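Local coordinates for protein steroid delta-isomerase (Pseudomonas aeruginosa, PDB 3MSO) that probably isomerises a steroid-like substrate, as a SnoaL-like member of the NTF2 clan, though its natural substrate is uncertain, at residues 102-105 with 109-112; 38-43 with 47-52; 84-89 with 95-100. One frame throughout, in Å; residues are numbered along the deposited sequence.

All three contacts are antiparallel pairings within one mixed sheet of the SnoaL-like domain, and they follow one another along the chain: interaction 2 (38-43 with 47-52), then interaction 3 (84-89 with 95-100), then interaction 1 (102-105 with 109-112). Interactions 1 and 3 share strand 94-104, with centres about 18 Å apart, and touch where Ile102 packs on Leu85. Interaction 2 lies about 12 Å, centre to centre, from interaction 1 and meets it through the Arg41-Asp112 salt bridge, since strands 38-41 and 110-118 are sheet neighbours. Interactions 2 and 3 do not touch. Together the three hairpins build most of the curved sheet of an NTF2-like fold.

Interaction 1 of 3, residues 102-105 with 109-112; sequences IRFD and RIVD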
loop_
_atom_site.group_PDB
_atom_site.type_symbol
_atom_site.label_atom_id
_atom_site.label_comp_id
_atom_site.label_asym_id
_atom_site.label_seq_id
_atom_site.Cartn_x
_atom_site.Cartn_y
_atom_site.Cartn_z
ATOM N N ILE B 102 22.461 -5.018 4.409
ATOM C CA ILE B 102 23.524 -4.041 4.192
ATOM C C ILE B 102 24.689 -4.602 3.369
ATOM O O ILE B 102 25.254 -5.647 3.725
ATOM C CB ILE B 102 24.036 -3.469 5.574
ATOM C CG1 ILE B 102 22.861 -3.139 6.561
ATOM C CG2 ILE B 102 25.011 -2.288 5.382
ATOM C CD1 ILE B 102 23.255 -2.853 7.955
ATOM N N ARG B 103 25.072 -3.865 2.303
ATOM C CA ARG B 103 26.249 -4.122 1.472
ATOM C C ARG B 103 27.279 -2.985 1.736
ATOM O O ARG B 103 26.924 -1.799 1.719
ATOM C CB ARG B 103 25.903 -4.192 -0.020
ATOM C CG ARG B 103 27.121 -4.510 -0.896
ATOM C CD ARG B 103 26.852 -4.313 -2.366
ATOM N NE ARG B 103 26.182 -5.478 -2.938
ATOM C CZ ARG B 103 24.924 -5.492 -3.369
ATOM N NH1 ARG B 103 24.182 -4.386 -3.325
ATOM N NH2 ARG B 103 24.404 -6.605 -3.872
ATOM N N PHE B 104 28.546 -3.372 1.977
ATOM C CA PHE B 104 29.642 -2.455 2.253
ATOM C C PHE B 104 30.695 -2.477 1.121
ATOM O O PHE B 104 30.775 -3.457 0.369
ATOM C CB PHE B 104 30.331 -2.890 3.543
ATOM C CG PHE B 104 29.473 -2.987 4.769
ATOM C CD1 PHE B 104 29.290 -1.889 5.592
ATOM C CD2 PHE B 104 28.914 -4.194 5.146
ATOM C CE1 PHE B 104 28.518 -1.989 6.746
ATOM C CE2 PHE B 104 28.160 -4.297 6.308
ATOM C CZ PHE B 104 27.964 -3.195 7.103
ATOM N N ASP B 105 31.520 -1.423 1.016
ATOM C CA ASP B 105 32.610 -1.431 0.035
ATOM C C ASP B 105 33.915 -1.923 0.700
ATOM O O ASP B 105 33.872 -2.312 1.869
ATOM C CB ASP B 105 32.774 -0.077 -0.686
ATOM C CG ASP B 105 33.144 1.135 0.153
ATOM O OD1 ASP B 105 33.635 0.955 1.298
ATOM O OD2 ASP B 105 33.032 2.251 -0.359
ATOM N N ARG B 109 32.498 1.296 3.914
ATOM C CA ARG B 109 31.403 2.256 3.803
ATOM C C ARG B 109 30.133 1.535 3.351
ATOM O O ARG B 109 30.203 0.655 2.481
ATOM C CB ARG B 109 31.722 3.332 2.763
ATOM C CG ARG B 109 33.035 4.052 2.951
ATOM C CD ARG B 109 33.163 5.149 1.917
ATOM N NE ARG B 109 34.544 5.579 1.789
ATOM C CZ ARG B 109 35.409 5.060 0.924
ATOM N NH1 ARG B 109 35.026 4.110 0.080
ATOM N NH2 ARG B 109 36.663 5.489 0.894
ATOM N N ILE B 110 28.966 1.937 3.918
ATOM C CA ILE B 110 27.662 1.396 3.528
ATOM C C ILE B 110 27.360 1.944 2.140
ATOM O O ILE B 110 27.381 3.156 1.968
ATOM C CB ILE B 110 26.544 1.740 4.562
ATOM C CG1 ILE B 110 26.812 1.065 5.943
ATOM C CG2 ILE B 110 25.144 1.368 4.003
ATOM C CD1 ILE B 110 26.005 1.641 7.139
ATOM N N VAL B 111 27.106 1.058 1.155
ATOM C CA VAL B 111 26.787 1.416 -0.233
ATOM C C VAL B 111 25.321 1.132 -0.595
ATOM O O VAL B 111 24.724 1.873 -1.375
ATOM C CB VAL B 111 27.780 0.854 -1.285
ATOM C CG1 VAL B 111 29.194 1.364 -1.029
ATOM C CG2 VAL B 111 27.761 -0.683 -1.348
ATOM N N ASP B 112 24.748 0.071 -0.036
ATOM C CA ASP B 112 23.369 -0.317 -0.286
ATOM C C ASP B 112 22.704 -0.763 1.042
ATOM O O ASP B 112 23.240 -1.599 1.768
ATOM C CB ASP B 112 23.316 -1.427 -1.356
ATOM C CG ASP B 112 21.950 -1.651 -1.980
ATOM O OD1 ASP B 112 21.166 -2.450 -1.424
ATOM O OD2 ASP B 112 21.693 -1.083 -3.057
#
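Asp105 and Arg109 face each other across the turn, carboxylate and guanidinium planes nearly perpendicular at 89°. Asp105 OD2 lies 2.8 Å from Arg109 NH1, in a salt bridge that stays in the guanidinium plane but is tilted out of the carboxylate plane on its syn side. The other oxygen, OD1, takes the Arg109 backbone N at 2.9 Å from above that plane. With chi1 of 63°, the carboxylate of Asp105 sits between its own N and carbonyl carbon, turned toward Arg109. Val111 CG1 lies 3.9 Å from Asp105 CB. On the face opposite Arg103 and Asp112, Phe104 CE1 lies alongside Ile110 CG1 at 3.6 Å, and Ile102 CG2 sits over one face of the Phe104 ring, near its rim, and also touches Ile110. Val111 and Asp112 both face Arg103, a classic beta bulge: Val111 N bonds to Arg103 O at 2.9 Å and Asp112 N reaches the same oxygen weakly at 3.4 Å. Asp112 OD2 pairs with Arg41, and Arg103 NH1 stays 4.1 Å from Asp112 OD1, beyond salt-bridge range. Asp107 also pairs with Arg109 NH1, so two carboxylates share one nitrogen and probably offset the arginine's charge at the turn.

Interaction 2 of 3, residues 38-43 with 47-52; sequences AVFRSP and KPYAGA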
loop_
_atom_site.group_PDB
_atom_site.type_symbol
_atom_site.label_atom_id
_atom_site.label_comp_id
_atom_site.label_asym_id
_atom_site.label_seq_id
_atom_site.Cartn_x
_atom_site.Cartn_y
_atom_site.Cartn_z
ATOM N N ALA B 38 25.580 6.415 -1.348
ATOM C CA ALA B 38 24.838 5.293 -0.762
ATOM C C ALA B 38 23.376 5.298 -1.209
ATOM O O ALA B 38 22.787 6.354 -1.421
ATOM C CB ALA B 38 24.930 5.318 0.759
ATOM N N VAL B 39 22.821 4.106 -1.389
ATOM C CA VAL B 39 21.455 3.876 -1.845
ATOM C C VAL B 39 20.603 3.190 -0.768
ATOM O O VAL B 39 21.070 2.260 -0.095
ATOM C CB VAL B 39 21.518 3.085 -3.168
ATOM C CG1 VAL B 39 20.331 2.156 -3.352
ATOM C CG2 VAL B 39 21.672 4.032 -4.351
ATOM N N PHE B 40 19.358 3.678 -0.592
ATOM C CA PHE B 40 18.403 3.087 0.335
ATOM C C PHE B 40 17.229 2.524 -0.455
ATOM O O PHE B 40 16.582 3.253 -1.213
ATOM C CB PHE B 40 17.937 4.075 1.411
ATOM C CG PHE B 40 16.918 3.489 2.373
ATOM C CD1 PHE B 40 17.320 2.702 3.443
ATOM C CD2 PHE B 40 15.558 3.738 2.210
ATOM C CE1 PHE B 40 16.384 2.166 4.322
ATOM C CE2 PHE B 40 14.622 3.179 3.082
ATOM C CZ PHE B 40 15.042 2.401 4.136
ATOM N N ARG B 41 16.970 1.216 -0.277
ATOM C CA ARG B 41 15.864 0.500 -0.931
ATOM C C ARG B 41 14.771 0.241 0.088
ATOM O O ARG B 41 14.913 -0.597 0.983
ATOM C CB ARG B 41 16.351 -0.778 -1.632
ATOM C CG ARG B 41 17.422 -0.462 -2.652
ATOM C CD ARG B 41 17.916 -1.642 -3.433
ATOM N NE ARG B 41 19.120 -1.272 -4.184
ATOM C CZ ARG B 41 19.115 -0.627 -5.346
ATOM N NH1 ARG B 41 17.966 -0.291 -5.924
ATOM N NH2 ARG B 41 20.258 -0.307 -5.939
ATOM N N SER B 42 13.725 1.065 0.000
ATOM C CA SER B 42 12.577 1.075 0.900
ATOM C C SER B 42 11.739 -0.210 0.838
ATOM O O SER B 42 11.498 -0.734 -0.249
ATOM C CB SER B 42 11.692 2.287 0.604
ATOM O OG SER B 42 10.660 2.441 1.559
ATOM N N PRO B 43 11.206 -0.692 1.982
ATOM C CA PRO B 43 10.283 -1.837 1.909
ATOM C C PRO B 43 8.961 -1.450 1.234
ATOM O O PRO B 43 8.203 -2.326 0.834
ATOM C CB PRO B 43 10.058 -2.191 3.386
ATOM C CG PRO B 43 10.301 -0.920 4.130
ATOM C CD PRO B 43 11.371 -0.211 3.377
ATOM N N LYS B 47 11.565 2.653 -6.388
ATOM C CA LYS B 47 12.596 3.656 -6.628
ATOM C C LYS B 47 13.501 3.836 -5.406
ATOM O O LYS B 47 13.005 4.187 -4.330
ATOM C CB LYS B 47 11.945 4.990 -7.038
ATOM N N PRO B 48 14.833 3.601 -5.553
ATOM C CA PRO B 48 15.741 3.791 -4.413
ATOM C C PRO B 48 15.971 5.258 -4.060
ATOM O O PRO B 48 15.662 6.136 -4.857
ATOM C CB PRO B 48 17.029 3.103 -4.870
ATOM C CG PRO B 48 17.008 3.190 -6.336
ATOM C CD PRO B 48 15.571 3.179 -6.763
ATOM N N TYR B 49 16.482 5.521 -2.847
ATOM C CA TYR B 49 16.785 6.867 -2.370
ATOM C C TYR B 49 18.280 6.990 -2.452
ATOM O O TYR B 49 19.005 6.295 -1.734
ATOM C CB TYR B 49 16.289 7.079 -0.937
ATOM C CG TYR B 49 14.789 6.992 -0.801
ATOM C CD1 TYR B 49 14.157 5.765 -0.610
ATOM C CD2 TYR B 49 14.000 8.136 -0.834
ATOM C CE1 TYR B 49 12.775 5.678 -0.475
ATOM C CE2 TYR B 49 12.618 8.065 -0.667
ATOM C CZ TYR B 49 12.007 6.833 -0.493
ATOM O OH TYR B 49 10.635 6.762 -0.359
ATOM N N ALA B 50 18.745 7.816 -3.386
ATOM C CA ALA B 50 20.165 7.991 -3.677
ATOM C C ALA B 50 20.822 9.147 -2.941
ATOM O O ALA B 50 20.271 10.253 -2.896
ATOM C CB ALA B 50 20.362 8.132 -5.177
ATOM N N GLY B 51 22.005 8.869 -2.383
ATOM C CA GLY B 51 22.838 9.848 -1.688
ATOM C C GLY B 51 22.791 9.783 -0.182
ATOM O O GLY B 51 21.706 9.721 0.406
ATOM N N ALA B 52 23.982 9.844 0.449
ATOM C CA ALA B 52 24.166 9.798 1.908
ATOM C C ALA B 52 23.245 10.753 2.662
ATOM O O ALA B 52 22.639 10.286 3.621
ATOM C CB ALA B 52 25.620 10.041 2.295
HETATM O O HOH W 1 12.977 2.416 -2.265
#
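Strands 38-41 and 49-50 pair antiparallel, with Phe40 and Tyr49 as a hydrogen-bonded pair: Phe40 N reaches Tyr49 O at 2.9 Å, and Tyr49 N returns to Phe40 O at 2.8 Å. Beyond it, Gly51 N meets Ala38 O at 2.8 Å. At the other end a water accepts from Ser42 N and donates to Lys47 O, carrying the pairing on where the strands part. The Phe40 and Tyr49 side chains run alongside each other on one face. Tyr49 CD1 approaches the edge of the Phe40 ring, 3.7 Å from CD2, and Ser42 CB lies in the plane of the tyrosine ring, 3.7 Å from CE1. Tyr49 CG, anti to the carbonyl carbon (chi1 -64°), brings the CD1-CE1 edge to Phe40 and Ser42. On the other face Val39 CG1 lies 3.8 Å from Pro48 CB and also sits over one face of the Arg41 guanidinium, near its rim, while Arg41 NH1 comes 3.6 Å from Pro48 CG. Arg41 NE is taken by Asp112 of strand 110-118, the next strand in the sheet. Gly51 is the N-cap of helix 52-65, whose Val55, Ile58 and Leu59 pack against Phe40, Ile58 also touching Tyr49, while Ala135 of a third subunit packs on Tyr49.

Interaction 3 of 3, residues 84-89 with 95-100; sequences VLEFSA and ELKGID
Val84 opens the pairing by setting CG1 against Ile99 CG2 at 3.7 Å, the two side chains crossing at a slant. At Leu85 the backbone forms a two-way hydrogen-bonded pair with Asp100, Leu85 N meeting Asp100 O at 2.8 Å, while the leucine side chain turns to Leu15, Trp18 and His19 of helix 9-23. Glu86 stands on the same face as Ile99 and Lys97. Its extended chain carries OE2 to 2.7 Å from Lys97 NZ, which approaches from above the carboxylate plane; the lysine gets there by bending at chi2 (65°) and chi4. Arg73 also bridges to this oxygen, and Glu114 of a second subunit to the lysine, so the pair is part of a charge network crossing the subunit boundary. Phe87 swings its ring across the neighbouring strand: with CG between N and the carbonyl carbon (chi1 66°), the ring lies flat over Gly98, whose CA is 3.8 Å from the ring centroid in a CH-pi contact. Leu96 CD1 meets the ring edge, 3.8 Å from CE1, and Phe69 stacks on the ring. On the Glu86 face, the Ser88 hydroxyl is hydrogen-bonded to His72 NE2. Ala89 closes the register with Leu96, Leu96 N to Ala89 O at 2.8 Å, and its CB touches Leu96 CD1 at 3.8 Å. Asp100, on the Leu85 and Phe87 side, is bonded through OD2 to Tyr71. This long, regular hairpin has one largely apolar face, with the buried Asp100, partly packed on helix 9-23, and a mixed face that meets a second subunit through Lys97 and Ile99; it is consistent with the curved sheet of the NTF2-like fold, whose concave side commonly lines a pocket.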
loop_
_atom_site.group_PDB
_atom_site.type_symbol
_atom_site.label_atom_id
_atom_site.label_comp_id
_atom_site.label_asym_id
_atom_site.label_seq_id
_atom_site.Cartn_x
_atom_site.Cartn_y
_atom_site.Cartn_z
ATOM N N VAL B 84 22.890 -9.504 6.702
ATOM C CA VAL B 84 21.446 -9.439 6.913
ATOM C C VAL B 84 21.244 -9.437 8.426
ATOM O O VAL B 84 21.721 -10.348 9.125
ATOM C CB VAL B 84 20.615 -10.535 6.186
ATOM C CG1 VAL B 84 19.238 -10.710 6.836
ATOM C CG2 VAL B 84 20.470 -10.210 4.706
ATOM N N LEU B 85 20.606 -8.368 8.921
ATOM C CA LEU B 85 20.283 -8.207 10.342
ATOM C C LEU B 85 18.783 -8.365 10.491
ATOM O O LEU B 85 18.023 -7.482 10.069
ATOM C CB LEU B 85 20.753 -6.839 10.904
ATOM C CG LEU B 85 22.173 -6.401 10.554
ATOM C CD1 LEU B 85 22.408 -4.970 10.955
ATOM C CD2 LEU B 85 23.216 -7.363 11.146
ATOM N N GLU B 86 18.361 -9.534 11.002
ATOM C CA GLU B 86 16.955 -9.876 11.238
ATOM C C GLU B 86 16.487 -9.115 12.473
ATOM O O GLU B 86 17.205 -9.094 13.485
ATOM C CB GLU B 86 16.808 -11.396 11.468
ATOM C CG GLU B 86 15.424 -11.823 11.922
ATOM C CD GLU B 86 15.305 -13.238 12.432
ATOM O OE1 GLU B 86 16.176 -13.683 13.210
ATOM O OE2 GLU B 86 14.298 -13.889 12.088
ATOM N N PHE B 87 15.284 -8.510 12.408
ATOM C CA PHE B 87 14.721 -7.800 13.546
ATOM C C PHE B 87 13.237 -8.039 13.738
ATOM O O PHE B 87 12.515 -8.404 12.795
ATOM C CB PHE B 87 15.021 -6.274 13.478
ATOM C CG PHE B 87 14.372 -5.511 12.333
ATOM C CD1 PHE B 87 13.055 -5.060 12.428
ATOM C CD2 PHE B 87 15.089 -5.219 11.176
ATOM C CE1 PHE B 87 12.461 -4.356 11.379
ATOM C CE2 PHE B 87 14.484 -4.516 10.116
ATOM C CZ PHE B 87 13.171 -4.112 10.222
ATOM N N SER B 88 12.775 -7.762 14.964
ATOM C CA SER B 88 11.379 -7.717 15.375
ATOM C C SER B 88 11.162 -6.281 15.817
ATOM O O SER B 88 12.103 -5.622 16.246
ATOM C CB SER B 88 11.115 -8.667 16.531
ATOM O OG SER B 88 12.012 -8.427 17.601
ATOM N N ALA B 89 9.942 -5.773 15.664
ATOM C CA ALA B 89 9.547 -4.404 16.028
ATOM C C ALA B 89 8.016 -4.343 16.066
ATOM O O ALA B 89 7.346 -5.344 15.776
ATOM C CB ALA B 89 10.097 -3.397 15.001
ATOM N N GLU B 95 2.473 -5.796 15.112
ATOM C CA GLU B 95 3.639 -6.590 15.418
ATOM C C GLU B 95 4.348 -6.858 14.090
ATOM O O GLU B 95 3.693 -7.225 13.127
ATOM C CB GLU B 95 3.164 -7.893 16.090
ATOM C CG GLU B 95 4.167 -8.498 17.045
ATOM C CD GLU B 95 4.422 -7.668 18.282
ATOM O OE1 GLU B 95 3.565 -7.683 19.195
ATOM O OE2 GLU B 95 5.481 -7.003 18.336
ATOM N N LEU B 96 5.640 -6.584 13.978
ATOM C CA LEU B 96 6.278 -6.850 12.691
ATOM C C LEU B 96 7.626 -7.566 12.775
ATOM O O LEU B 96 8.252 -7.669 13.832
ATOM C CB LEU B 96 6.307 -5.625 11.746
ATOM C CG LEU B 96 7.181 -4.443 12.154
ATOM C CD1 LEU B 96 8.677 -4.626 11.736
ATOM C CD2 LEU B 96 6.647 -3.167 11.585
ATOM N N LYS B 97 8.070 -8.014 11.615
ATOM C CA LYS B 97 9.303 -8.748 11.421
ATOM C C LYS B 97 9.999 -8.139 10.214
ATOM O O LYS B 97 9.317 -7.728 9.256
ATOM C CB LYS B 97 8.904 -10.191 11.129
ATOM C CG LYS B 97 9.896 -11.201 11.536
ATOM C CD LYS B 97 10.152 -11.314 13.022
ATOM C CE LYS B 97 11.560 -11.854 13.099
ATOM N NZ LYS B 97 11.735 -13.060 12.218
ATOM N N GLY B 98 11.319 -8.030 10.277
ATOM C CA GLY B 98 12.055 -7.414 9.182
ATOM C C GLY B 98 13.517 -7.757 9.073
ATOM O O GLY B 98 14.071 -8.447 9.933
ATOM N N ILE B 99 14.154 -7.249 7.997
ATOM C CA ILE B 99 15.584 -7.395 7.738
ATOM C C ILE B 99 16.230 -6.097 7.276
ATOM O O ILE B 99 15.645 -5.358 6.505
ATOM C CB ILE B 99 15.959 -8.565 6.768
ATOM C CG1 ILE B 99 15.336 -8.405 5.361
ATOM C CG2 ILE B 99 15.684 -9.929 7.377
ATOM C CD1 ILE B 99 16.271 -8.855 4.178
ATOM N N ASP B 100 17.458 -5.837 7.736
ATOM C CA ASP B 100 18.305 -4.752 7.239
ATOM C C ASP B 100 19.331 -5.543 6.429
ATOM O O ASP B 100 20.035 -6.377 7.016
ATOM C CB ASP B 100 19.024 -3.993 8.381
ATOM C CG ASP B 100 18.128 -3.099 9.213
ATOM O OD1 ASP B 100 17.213 -2.481 8.638
ATOM O OD2 ASP B 100 18.381 -2.971 10.436
#